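Long-range contacts in ethylbenzene dehydrogenase alpha-subunit (Aromatoleum aromaticum, PDB 2IVF), which forms the molybdenum-containing subunit of an oxidoreductase of the molybdopterin family, holding two pterin guanine dinucleotide cofactors, a molybdenum atom and an iron-sulfur cluster: residues H192-G196 with L605-N609; R638-M644 with W921-Q925. All coordinates share one frame; numbering follows the deposited sequence.

Contact 1: residues H192-G196 with L605-N609; sequences HVHAG and LLSQN. With MD1 (phosphoric acid 4-(2-amino-4-oxo-3,4,5,6,-tetrahydro-pteridin-6-yl)-2-hydroxy-3,4-dimercapto-but-3-en-yl ester guanylate ester), chain N; ACT (acetate ion), chain E.
The backbone N of His192 donates to Ser607 O at 2.9 Å, reaching it from above the carbonyl plane and joining the loop after strand 186-188 to the chain running on from strand 602-606. These neighbouring parallel strands of a mixed sheet release their loops around the pyrophosphate and guanine of MD1, part of the dinucleotide pocket of this molybdopterin oxidoreductase. Ser607 fills the junction. With OG anti to its carbonyl carbon (chi1 -51°), its hydroxyl accepts from Ala195 N over 3.2 Å, and a water that donates to His192 O lies 2.7 Å from that same OG. The Ala195 methyl packs between this hydroxyl, Leu606 CD1 and the guanine. Val193 to Gly196 form a type I turn leading into helix 197-210. His194 CE1 lies above one face of the His192 ring near its rim, but the NE2 atoms differ in partner. His194 points NE2 at the phosphate, meeting MD1 O1B at the ring edge, while its ND1 is held by Ile85. Asn609 grips the other phosphate through ND2, which donates to MD1 O2A. The His192 ring lies near the molybdenum; Val193 N donates in its plane to His192 ND1, leaving NE2 to donate to an acetate ion, 2.7 Å from ACT O.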
ATOM      1  N   HIS A 192     -13.805   6.484  11.392  1.00 22.37           N
ATOM      2  CA  HIS A 192     -13.602   5.197  10.768  1.00 23.25           C
ATOM      3  C   HIS A 192     -13.192   4.178  11.825  1.00 23.02           C
ATOM      4  O   HIS A 192     -13.290   4.462  13.018  1.00 24.51           O
ATOM      5  CB  HIS A 192     -12.594   5.297   9.610  1.00 23.21           C
ATOM      6  CG  HIS A 192     -12.949   4.437   8.443  1.00 25.01           C
ATOM      7  ND1 HIS A 192     -13.365   3.129   8.591  1.00 27.46           N
ATOM      8  CD2 HIS A 192     -12.907   4.672   7.102  1.00 25.41           C
ATOM      9  CE1 HIS A 192     -13.627   2.618   7.398  1.00 26.48           C
ATOM     10  NE2 HIS A 192     -13.339   3.523   6.477  1.00 23.19           N
ATOM     11  N   VAL A 193     -12.797   2.982  11.418  1.00 23.22           N
ATOM     12  CA  VAL A 193     -12.563   1.895  12.333  1.00 23.05           C
ATOM     13  C   VAL A 193     -11.057   1.672  12.502  1.00 24.08           C
ATOM     14  O   VAL A 193     -10.640   0.701  13.131  1.00 23.59           O
ATOM     15  CB  VAL A 193     -13.323   0.616  11.878  1.00 23.59           C
ATOM     16  CG1 VAL A 193     -13.300  -0.492  12.961  1.00 21.30           C
ATOM     17  CG2 VAL A 193     -14.761   0.996  11.522  1.00 22.64           C
ATOM     18  N   HIS A 194     -10.242   2.584  11.985  1.00 23.80           N
ATOM     19  CA  HIS A 194      -8.807   2.318  11.926  1.00 23.62           C
ATOM     20  C   HIS A 194      -8.216   2.107  13.304  1.00 24.00           C
ATOM     21  O   HIS A 194      -7.214   1.423  13.439  1.00 24.84           O
ATOM     22  CB  HIS A 194      -8.036   3.462  11.311  1.00 23.29           C
ATOM     23  CG  HIS A 194      -8.639   3.995  10.064  1.00 22.84           C
ATOM     24  ND1 HIS A 194      -8.849   3.214   8.949  1.00 21.48           N
ATOM     25  CD2 HIS A 194      -9.072   5.234   9.753  1.00 24.00           C
ATOM     26  CE1 HIS A 194      -9.400   3.957   8.003  1.00 25.53           C
ATOM     27  NE2 HIS A 194      -9.528   5.194   8.458  1.00 23.26           N
ATOM     28  N   ALA A 195      -8.772   2.799  14.295  1.00 23.31           N
ATOM     29  CA  ALA A 195      -8.275   2.778  15.672  1.00 23.78           C
ATOM     30  C   ALA A 195      -8.685   1.478  16.326  1.00 23.57           C
ATOM     31  O   ALA A 195      -8.255   1.190  17.432  1.00 24.08           O
ATOM     32  CB  ALA A 195      -8.860   3.955  16.462  1.00 22.74           C
ATOM     33  N   GLY A 196      -9.575   0.742  15.657  1.00 23.81           N
ATOM     34  CA  GLY A 196     -10.085  -0.516  16.170  1.00 24.08           C
ATOM     35  C   GLY A 196     -11.596  -0.496  16.319  1.00 23.18           C
ATOM     36  O   GLY A 196     -12.188   0.541  16.544  1.00 23.88           O
ATOM     37  N   LEU A 605     -12.125  14.304  16.779  1.00 21.53           N
ATOM     38  CA  LEU A 605     -11.385  13.596  15.722  1.00 22.04           C
ATOM     39  C   LEU A 605     -10.991  12.233  16.257  1.00 22.83           C
ATOM     40  O   LEU A 605     -10.255  12.131  17.250  1.00 24.36           O
ATOM     41  CB  LEU A 605     -10.134  14.379  15.330  1.00 22.27           C
ATOM     42  CG  LEU A 605     -10.296  15.704  14.600  1.00 23.11           C
ATOM     43  CD1 LEU A 605      -9.052  16.574  14.792  1.00 24.46           C
ATOM     44  CD2 LEU A 605     -10.534  15.403  13.125  1.00 21.66           C
ATOM     45  N   LEU A 606     -11.511  11.187  15.627  1.00 22.59           N
ATOM     46  CA  LEU A 606     -11.210   9.811  15.972  1.00 22.85           C
ATOM     47  C   LEU A 606     -11.281   9.029  14.672  1.00 22.55           C
ATOM     48  O   LEU A 606     -12.324   9.059  13.987  1.00 22.90           O
ATOM     49  CB  LEU A 606     -12.228   9.265  16.961  1.00 22.08           C
ATOM     50  CG  LEU A 606     -12.152   7.748  17.198  1.00 23.81           C
ATOM     51  CD1 LEU A 606     -10.814   7.321  17.877  1.00 27.04           C
ATOM     52  CD2 LEU A 606     -13.392   7.344  18.044  1.00 24.83           C
ATOM     53  N   SER A 607     -10.171   8.419  14.292  1.00 22.90           N
ATOM     54  CA  SER A 607     -10.080   7.678  13.026  1.00 23.20           C
ATOM     55  C   SER A 607     -10.676   8.482  11.843  1.00 22.55           C
ATOM     56  O   SER A 607     -11.397   7.957  10.974  1.00 21.94           O
ATOM     57  CB  SER A 607     -10.719   6.298  13.157  1.00 24.12           C
ATOM     58  OG  SER A 607     -10.201   5.639  14.305  1.00 26.13           O
ATOM     59  N   GLN A 608     -10.294   9.753  11.797  1.00 22.56           N
ATOM     60  CA  GLN A 608     -10.782  10.635  10.777  1.00 22.79           C
ATOM     61  C   GLN A 608      -9.847  11.823  10.662  1.00 22.06           C
ATOM     62  O   GLN A 608      -9.298  12.293  11.661  1.00 21.85           O
ATOM     63  CB  GLN A 608     -12.188  11.087  11.139  1.00 23.50           C
ATOM     64  CG  GLN A 608     -12.946  11.716   9.987  1.00 23.11           C
ATOM     65  CD  GLN A 608     -13.113  13.230  10.054  1.00 22.63           C
ATOM     66  OE1 GLN A 608     -13.195  13.868   8.987  1.00 22.93           O
ATOM     67  NE2 GLN A 608     -13.192  13.826  11.296  1.00 22.22           N
ATOM     68  N   ASN A 609      -9.703  12.331   9.437  1.00 22.32           N
ATOM     69  CA  ASN A 609      -8.678  13.336   9.121  1.00 21.63           C
ATOM     70  C   ASN A 609      -9.285  14.263   8.070  1.00 22.40           C
ATOM     71  O   ASN A 609      -9.005  14.106   6.920  1.00 23.54           O
ATOM     72  CB  ASN A 609      -7.457  12.538   8.595  1.00 21.34           C
ATOM     73  CG  ASN A 609      -6.203  13.366   8.355  1.00 20.71           C
ATOM     74  OD1 ASN A 609      -6.095  14.522   8.750  1.00 22.39           O
ATOM     75  ND2 ASN A 609      -5.236  12.757   7.710  1.00 19.86           N
TER
HETATM   76  PB  MD1 N1987      -9.666   8.825   7.140  1.00 16.59           P
HETATM   77  O3B MD1 N1987      -8.143   8.407   7.046  1.00 15.03           O
HETATM   78  O1B MD1 N1987     -10.363   7.761   7.908  1.00 15.52           O
HETATM   79  O2B MD1 N1987      -9.849  10.266   7.427  1.00 15.68           O
HETATM   80  O3A MD1 N1987     -10.116   8.667   5.627  1.00 16.15           O
HETATM   81  C10 MD1 N1987     -10.639   7.432   5.090  1.00 17.02           C
HETATM   82  C11 MD1 N1987     -10.753   7.701   3.598  1.00 17.07           C
HETATM   83  O11 MD1 N1987      -9.373   7.567   3.115  1.00 18.30           O
HETATM   84  C12 MD1 N1987     -11.594   6.642   2.939  1.00 17.74           C
HETATM   85  S12 MD1 N1987     -11.946   5.156   3.711  1.00 18.07           S
HETATM   86  C13 MD1 N1987     -12.057   6.797   1.657  1.00 16.61           C
HETATM   87  S13 MD1 N1987     -12.957   5.606   0.870  1.00 15.35           S
HETATM   88  C14 MD1 N1987     -11.830   8.032   0.870  1.00 17.48           C
HETATM   89  N15 MD1 N1987     -11.108   7.939  -0.353  1.00 15.70           N
HETATM   90  C16 MD1 N1987     -10.755   9.059  -1.060  1.00 15.37           C
HETATM   91  C15 MD1 N1987     -10.164   8.869  -2.295  1.00 17.69           C
HETATM   92  O14 MD1 N1987      -9.967   7.716  -2.762  1.00 14.42           O
HETATM   93  N17 MD1 N1987      -9.760  10.008  -2.913  1.00 16.59           N
HETATM   94  C17 MD1 N1987     -10.000  11.270  -2.368  1.00 16.80           C
HETATM   95  N16 MD1 N1987      -9.585  12.312  -3.074  1.00 15.57           N
HETATM   96  N18 MD1 N1987     -10.620  11.415  -1.186  1.00 14.92           N
HETATM   97  C20 MD1 N1987     -10.999  10.332  -0.542  1.00 16.65           C
HETATM   98  N8  MD1 N1987     -11.673  10.473   0.629  1.00 14.77           N
HETATM   99  C7  MD1 N1987     -12.082   9.389   1.481  1.00 16.37           C
HETATM  100  PA  MD1 N1987      -6.794   9.015   7.678  1.00 15.83           P
HETATM  101  O1A MD1 N1987      -5.832   7.871   7.702  1.00 15.08           O
HETATM  102  O2A MD1 N1987      -6.415  10.202   6.879  1.00 17.48           O
HETATM  103  O5' MD1 N1987      -7.148   9.473   9.147  1.00 17.74           O
HETATM  104  C5' MD1 N1987      -7.375   8.434  10.094  1.00 16.74           C
HETATM  105  C4' MD1 N1987      -6.573   8.685  11.304  1.00 14.91           C
HETATM  106  O4' MD1 N1987      -6.760   7.507  12.079  1.00 17.51           O
HETATM  107  C1' MD1 N1987      -5.554   7.385  12.834  1.00 16.62           C
HETATM  108  N9  MD1 N1987      -5.326   6.048  13.401  1.00 17.49           N
HETATM  109  C4  MD1 N1987      -5.496   5.767  14.684  1.00 17.93           C
HETATM  110  N3  MD1 N1987      -5.913   6.566  15.695  1.00 16.65           N
HETATM  111  C2  MD1 N1987      -6.032   6.077  16.929  1.00 16.66           C
HETATM  112  N2  MD1 N1987      -6.464   6.867  17.948  1.00 16.03           N
HETATM  113  N1  MD1 N1987      -5.639   4.772  17.152  1.00 18.55           N
HETATM  114  C6  MD1 N1987      -5.206   3.909  16.174  1.00 15.70           C
HETATM  115  O6  MD1 N1987      -4.949   2.742  16.469  1.00 16.51           O
HETATM  116  C5  MD1 N1987      -5.137   4.422  14.870  1.00 17.73           C
HETATM  117  N7  MD1 N1987      -4.756   3.940  13.692  1.00 15.71           N
HETATM  118  C8  MD1 N1987      -4.886   4.934  12.809  1.00 16.68           C
HETATM  119  C2' MD1 N1987      -4.443   7.711  11.841  1.00 17.27           C
HETATM  120  O2' MD1 N1987      -3.220   8.170  12.468  1.00 18.21           O
HETATM  121  C3' MD1 N1987      -5.091   8.751  10.915  1.00 16.04           C
HETATM  122  O3' MD1 N1987      -4.579  10.089  11.155  1.00 15.84           O
HETATM  123  C   ACT E1978     -14.201   1.613   3.887  1.00 26.32           C
HETATM  124  O   ACT E1978     -13.657   2.705   3.953  1.00 23.48           O
HETATM  125  OXT ACT E1978     -13.885   0.980   2.839  1.00 28.06           O
HETATM  126  CH3 ACT E1978     -15.143   1.150   4.942  1.00 25.74           C
HETATM  127  O   HOH W   1     -11.962   3.817  15.236  1.00 27.27           O

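Contact 2: residues R638-M644 with W921-Q925. With MD1 (phosphoric acid 4-(2-amino-4-oxo-3,4,5,6,-tetrahydro-pteridin-6-yl)-2-hydroxy-3,4-dimercapto-but-3-en-yl ester guanylate ester), chain N.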
ATOM      1  N   ARG A 638      -1.022   9.430  15.907  1.00 24.05           N
ATOM      2  CA  ARG A 638      -0.161  10.020  14.929  1.00 25.08           C
ATOM      3  C   ARG A 638      -0.531  11.513  14.760  1.00 24.04           C
ATOM      4  O   ARG A 638      -1.692  11.914  14.942  1.00 23.36           O
ATOM      5  CB  ARG A 638      -0.366   9.208  13.644  1.00 24.89           C
ATOM      6  CG  ARG A 638       0.400   9.579  12.421  1.00 25.65           C
ATOM      7  CD  ARG A 638      -0.162   8.823  11.191  1.00 24.50           C
ATOM      8  NE  ARG A 638      -1.372   9.498  10.757  1.00 24.76           N
ATOM      9  CZ  ARG A 638      -1.405  10.502   9.883  1.00 25.28           C
ATOM     10  NH1 ARG A 638      -0.297  10.962   9.300  1.00 25.70           N
ATOM     11  NH2 ARG A 638      -2.548  11.069   9.626  1.00 22.51           N
ATOM     12  N   MET A 639       0.467  12.339  14.458  1.00 24.56           N
ATOM     13  CA  MET A 639       0.211  13.760  14.239  1.00 24.35           C
ATOM     14  C   MET A 639      -0.291  13.964  12.812  1.00 24.53           C
ATOM     15  O   MET A 639       0.475  14.240  11.873  1.00 23.30           O
ATOM     16  CB  MET A 639       1.407  14.639  14.559  1.00 24.20           C
ATOM     17  CG  MET A 639       1.065  16.094  14.439  1.00 26.93           C
ATOM     18  SD  MET A 639      -0.152  16.643  15.655  1.00 30.93           S
ATOM     19  CE  MET A 639       0.810  16.764  17.148  1.00 29.70           C
ATOM     20  N   SER A 640      -1.596  13.752  12.654  1.00 24.67           N
ATOM     21  CA  SER A 640      -2.261  13.947  11.367  1.00 24.01           C
ATOM     22  C   SER A 640      -2.331  15.413  11.049  1.00 23.92           C
ATOM     23  O   SER A 640      -2.183  16.244  11.920  1.00 24.14           O
ATOM     24  CB  SER A 640      -3.686  13.366  11.399  1.00 24.47           C
ATOM     25  OG  SER A 640      -4.534  14.129  12.212  1.00 25.66           O
ATOM     26  N   SER A 641      -2.571  15.720   9.780  1.00 23.21           N
ATOM     27  CA  SER A 641      -2.731  17.083   9.370  1.00 23.13           C
ATOM     28  C   SER A 641      -3.884  17.726  10.103  1.00 22.43           C
ATOM     29  O   SER A 641      -3.803  18.915  10.469  1.00 23.04           O
ATOM     30  CB  SER A 641      -2.926  17.168   7.851  1.00 22.44           C
ATOM     31  OG  SER A 641      -4.094  16.516   7.466  1.00 22.26           O
ATOM     32  N   SER A 642      -4.956  16.963  10.358  1.00 22.08           N
ATOM     33  CA  SER A 642      -6.114  17.540  11.080  1.00 22.97           C
ATOM     34  C   SER A 642      -5.856  17.766  12.570  1.00 21.74           C
ATOM     35  O   SER A 642      -6.346  18.753  13.142  1.00 23.45           O
ATOM     36  CB  SER A 642      -7.405  16.721  10.866  1.00 22.58           C
ATOM     37  OG  SER A 642      -7.628  16.519   9.478  1.00 22.96           O
ATOM     38  N   ALA A 643      -5.124  16.847  13.195  1.00 22.63           N
ATOM     39  CA  ALA A 643      -4.698  16.977  14.590  1.00 22.30           C
ATOM     40  C   ALA A 643      -3.860  18.220  14.815  1.00 22.40           C
ATOM     41  O   ALA A 643      -3.865  18.786  15.901  1.00 22.07           O
ATOM     42  CB  ALA A 643      -3.916  15.694  15.055  1.00 22.32           C
ATOM     43  N   MET A 644      -3.132  18.654  13.783  1.00 22.58           N
ATOM     44  CA  MET A 644      -2.362  19.890  13.865  1.00 21.89           C
ATOM     45  C   MET A 644      -3.224  21.105  14.131  1.00 22.13           C
ATOM     46  O   MET A 644      -2.731  22.125  14.592  1.00 21.86           O
ATOM     47  CB  MET A 644      -1.490  20.058  12.623  1.00 21.27           C
ATOM     48  CG  MET A 644      -0.297  19.080  12.652  1.00 21.94           C
ATOM     49  SD  MET A 644       0.870  19.501  13.959  1.00 26.02           S
ATOM     50  CE  MET A 644       1.557  21.073  13.386  1.00 24.79           C
ATOM     51  N   TRP A 921      -2.796  11.742  -0.263  1.00 24.00           N
ATOM     52  CA  TRP A 921      -1.700  12.016   0.651  1.00 24.72           C
ATOM     53  C   TRP A 921      -2.262  12.809   1.821  1.00 25.10           C
ATOM     54  O   TRP A 921      -3.343  13.438   1.700  1.00 24.73           O
ATOM     55  CB  TRP A 921      -0.630  12.861  -0.062  1.00 24.25           C
ATOM     56  CG  TRP A 921      -0.067  12.139  -1.258  1.00 23.72           C
ATOM     57  CD1 TRP A 921      -0.436  12.302  -2.555  1.00 21.39           C
ATOM     58  CD2 TRP A 921       0.905  11.094  -1.242  1.00 22.64           C
ATOM     59  NE1 TRP A 921       0.298  11.458  -3.384  1.00 22.72           N
ATOM     60  CE2 TRP A 921       1.135  10.710  -2.595  1.00 23.87           C
ATOM     61  CE3 TRP A 921       1.670  10.511  -0.239  1.00 23.61           C
ATOM     62  CZ2 TRP A 921       2.026   9.705  -2.947  1.00 23.72           C
ATOM     63  CZ3 TRP A 921       2.545   9.526  -0.583  1.00 23.55           C
ATOM     64  CH2 TRP A 921       2.719   9.119  -1.915  1.00 22.97           C
ATOM     65  N   ASP A 922      -1.558  12.803   2.950  1.00 24.15           N
ATOM     66  CA  ASP A 922      -2.020  13.613   4.062  1.00 24.55           C
ATOM     67  C   ASP A 922      -1.724  15.045   3.742  1.00 23.89           C
ATOM     68  O   ASP A 922      -0.748  15.335   3.065  1.00 23.76           O
ATOM     69  CB  ASP A 922      -1.344  13.175   5.359  1.00 24.24           C
ATOM     70  CG  ASP A 922      -2.152  13.514   6.598  1.00 24.65           C
ATOM     71  OD1 ASP A 922      -3.121  14.327   6.544  1.00 24.52           O
ATOM     72  OD2 ASP A 922      -1.726  12.982   7.658  1.00 24.18           O
ATOM     73  N   ALA A 923      -2.552  15.959   4.245  1.00 23.64           N
ATOM     74  CA  ALA A 923      -2.475  17.372   3.847  1.00 23.83           C
ATOM     75  C   ALA A 923      -1.159  18.084   4.173  1.00 24.60           C
ATOM     76  O   ALA A 923      -0.709  18.929   3.393  1.00 24.32           O
ATOM     77  CB  ALA A 923      -3.638  18.150   4.390  1.00 22.86           C
ATOM     78  N   HIS A 924      -0.522  17.735   5.297  1.00 23.90           N
ATOM     79  CA  HIS A 924       0.724  18.403   5.683  1.00 24.02           C
ATOM     80  C   HIS A 924       1.949  17.790   4.987  1.00 24.40           C
ATOM     81  O   HIS A 924       3.131  18.082   5.334  1.00 24.02           O
ATOM     82  CB  HIS A 924       0.872  18.512   7.204  1.00 24.14           C
ATOM     83  CG  HIS A 924       0.802  17.214   7.948  1.00 24.44           C
ATOM     84  ND1 HIS A 924       0.485  16.013   7.348  1.00 22.16           N
ATOM     85  CD2 HIS A 924       0.968  16.947   9.266  1.00 24.33           C
ATOM     86  CE1 HIS A 924       0.489  15.061   8.261  1.00 25.40           C
ATOM     87  NE2 HIS A 924       0.782  15.599   9.431  1.00 21.39           N
ATOM     88  N   GLN A 925       1.690  16.933   3.997  1.00 23.86           N
ATOM     89  CA  GLN A 925       2.738  16.513   3.055  1.00 24.51           C
ATOM     90  C   GLN A 925       2.852  17.443   1.841  1.00 23.99           C
ATOM     91  O   GLN A 925       3.742  17.270   0.979  1.00 23.23           O
ATOM     92  CB  GLN A 925       2.481  15.103   2.538  1.00 23.64           C
ATOM     93  CG  GLN A 925       2.391  14.047   3.614  1.00 25.06           C
ATOM     94  CD  GLN A 925       2.260  12.669   3.030  1.00 26.01           C
ATOM     95  OE1 GLN A 925       1.144  12.088   2.971  1.00 27.57           O
ATOM     96  NE2 GLN A 925       3.384  12.123   2.600  1.00 25.42           N
TER
HETATM   97  PB  MD1 N1987      -9.666   8.825   7.140  1.00 16.59           P
HETATM   98  O3B MD1 N1987      -8.143   8.407   7.046  1.00 15.03           O
HETATM   99  O1B MD1 N1987     -10.363   7.761   7.908  1.00 15.52           O
HETATM  100  O2B MD1 N1987      -9.849  10.266   7.427  1.00 15.68           O
HETATM  101  O3A MD1 N1987     -10.116   8.667   5.627  1.00 16.15           O
HETATM  102  C10 MD1 N1987     -10.639   7.432   5.090  1.00 17.02           C
HETATM  103  C11 MD1 N1987     -10.753   7.701   3.598  1.00 17.07           C
HETATM  104  O11 MD1 N1987      -9.373   7.567   3.115  1.00 18.30           O
HETATM  105  C12 MD1 N1987     -11.594   6.642   2.939  1.00 17.74           C
HETATM  106  S12 MD1 N1987     -11.946   5.156   3.711  1.00 18.07           S
HETATM  107  C13 MD1 N1987     -12.057   6.797   1.657  1.00 16.61           C
HETATM  108  S13 MD1 N1987     -12.957   5.606   0.870  1.00 15.35           S
HETATM  109  C14 MD1 N1987     -11.830   8.032   0.870  1.00 17.48           C
HETATM  110  N15 MD1 N1987     -11.108   7.939  -0.353  1.00 15.70           N
HETATM  111  C16 MD1 N1987     -10.755   9.059  -1.060  1.00 15.37           C
HETATM  112  C15 MD1 N1987     -10.164   8.869  -2.295  1.00 17.69           C
HETATM  113  O14 MD1 N1987      -9.967   7.716  -2.762  1.00 14.42           O
HETATM  114  N17 MD1 N1987      -9.760  10.008  -2.913  1.00 16.59           N
HETATM  115  C17 MD1 N1987     -10.000  11.270  -2.368  1.00 16.80           C
HETATM  116  N16 MD1 N1987      -9.585  12.312  -3.074  1.00 15.57           N
HETATM  117  N18 MD1 N1987     -10.620  11.415  -1.186  1.00 14.92           N
HETATM  118  C20 MD1 N1987     -10.999  10.332  -0.542  1.00 16.65           C
HETATM  119  N8  MD1 N1987     -11.673  10.473   0.629  1.00 14.77           N
HETATM  120  C7  MD1 N1987     -12.082   9.389   1.481  1.00 16.37           C
HETATM  121  PA  MD1 N1987      -6.794   9.015   7.678  1.00 15.83           P
HETATM  122  O1A MD1 N1987      -5.832   7.871   7.702  1.00 15.08           O
HETATM  123  O2A MD1 N1987      -6.415  10.202   6.879  1.00 17.48           O
HETATM  124  O5' MD1 N1987      -7.148   9.473   9.147  1.00 17.74           O
HETATM  125  C5' MD1 N1987      -7.375   8.434  10.094  1.00 16.74           C
HETATM  126  C4' MD1 N1987      -6.573   8.685  11.304  1.00 14.91           C
HETATM  127  O4' MD1 N1987      -6.760   7.507  12.079  1.00 17.51           O
HETATM  128  C1' MD1 N1987      -5.554   7.385  12.834  1.00 16.62           C
HETATM  129  N9  MD1 N1987      -5.326   6.048  13.401  1.00 17.49           N
HETATM  130  C4  MD1 N1987      -5.496   5.767  14.684  1.00 17.93           C
HETATM  131  N3  MD1 N1987      -5.913   6.566  15.695  1.00 16.65           N
HETATM  132  C2  MD1 N1987      -6.032   6.077  16.929  1.00 16.66           C
HETATM  133  N2  MD1 N1987      -6.464   6.867  17.948  1.00 16.03           N
HETATM  134  N1  MD1 N1987      -5.639   4.772  17.152  1.00 18.55           N
HETATM  135  C6  MD1 N1987      -5.206   3.909  16.174  1.00 15.70           C
HETATM  136  O6  MD1 N1987      -4.949   2.742  16.469  1.00 16.51           O
HETATM  137  C5  MD1 N1987      -5.137   4.422  14.870  1.00 17.73           C
HETATM  138  N7  MD1 N1987      -4.756   3.940  13.692  1.00 15.71           N
HETATM  139  C8  MD1 N1987      -4.886   4.934  12.809  1.00 16.68           C
HETATM  140  C2' MD1 N1987      -4.443   7.711  11.841  1.00 17.27           C
HETATM  141  O2' MD1 N1987      -3.220   8.170  12.468  1.00 18.21           O
HETATM  142  C3' MD1 N1987      -5.091   8.751  10.915  1.00 16.04           C
HETATM  143  O3' MD1 N1987      -4.579  10.089  11.155  1.00 15.84           O
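Asp922 takes both terminal nitrogens of Arg638 on a single oxygen, a salt bridge with NH2 at 2.9 Å from Asp922 OD2 and NH1 only slightly farther off. The oxygen lies in the guanidinium plane, end-on between the two nitrogens, yet the carboxylate is turned 45° from that plane: NH1 comes nearly along the C-O bond, whereas NH2 arrives from above the carboxylate. The other oxygen is shared: Ser641 OG donates to Asp922 OD1 over 2.6 Å on the syn side and Ala923 N on the anti side, both from the same face of the carboxylate, so the group is pinned at both ends.

Arg638 is extended as far as CD and then bends at chi3 (79°), which swings its remaining N-H groups onto the ribose of MD1. NE donates to O2', and NH2 meets MD1 O3' at 2.7 Å in a nearly straight bond. Thr860 takes a further bond from NH1.

Farther along, His924 NE2 donates to Met639 O over 2.8 Å, the carbonyl lying at the ring edge. That bond holds the imidazole so that Ser641 CB sits over its face in a CH-pi contact, 3.8 Å from the ring centroid. Ala923 CB packs against the Ser641 hydroxymethyl group, and Met644 CG touches His924 CD2. Behind Ser641, Ser640 OG accepts from Ala643 N in an ST motif just where the chain enters the 3-10 segment. Val102 of the beta-subunit packs on both Met644 and His924.

Buried as it is, the Asp922 carboxylate is probably kept ionised by the arginine. It is placed as a second-shell group whose two bonds probably help to orient the guanidinium that bonds the two ribose hydroxyls, linking the dinucleotide-binding family region to the cofactor.

The two contacts lie with their centres 13 Å apart, and they come in series along the chain, contact 1 closing before contact 2 opens. Strands 602-606 and 631-636 are parallel neighbours in the mixed sheet, so 605-609 and 638-644 leave adjacent strands, while 921-925 comes from the C-terminal dinucleotide-binding domain. Asn609 bridges the contacts: its OD1 lies 2.6 Å from Ser642 OG, and its ND2 lies 2.9 Å from Asp922 OD1, both probable hydrogen bonds. MD1 touches both, with its phosphates and guanine at contact 1 and its ribose at contact 2. One nucleotide is thus shared between segments far apart in sequence.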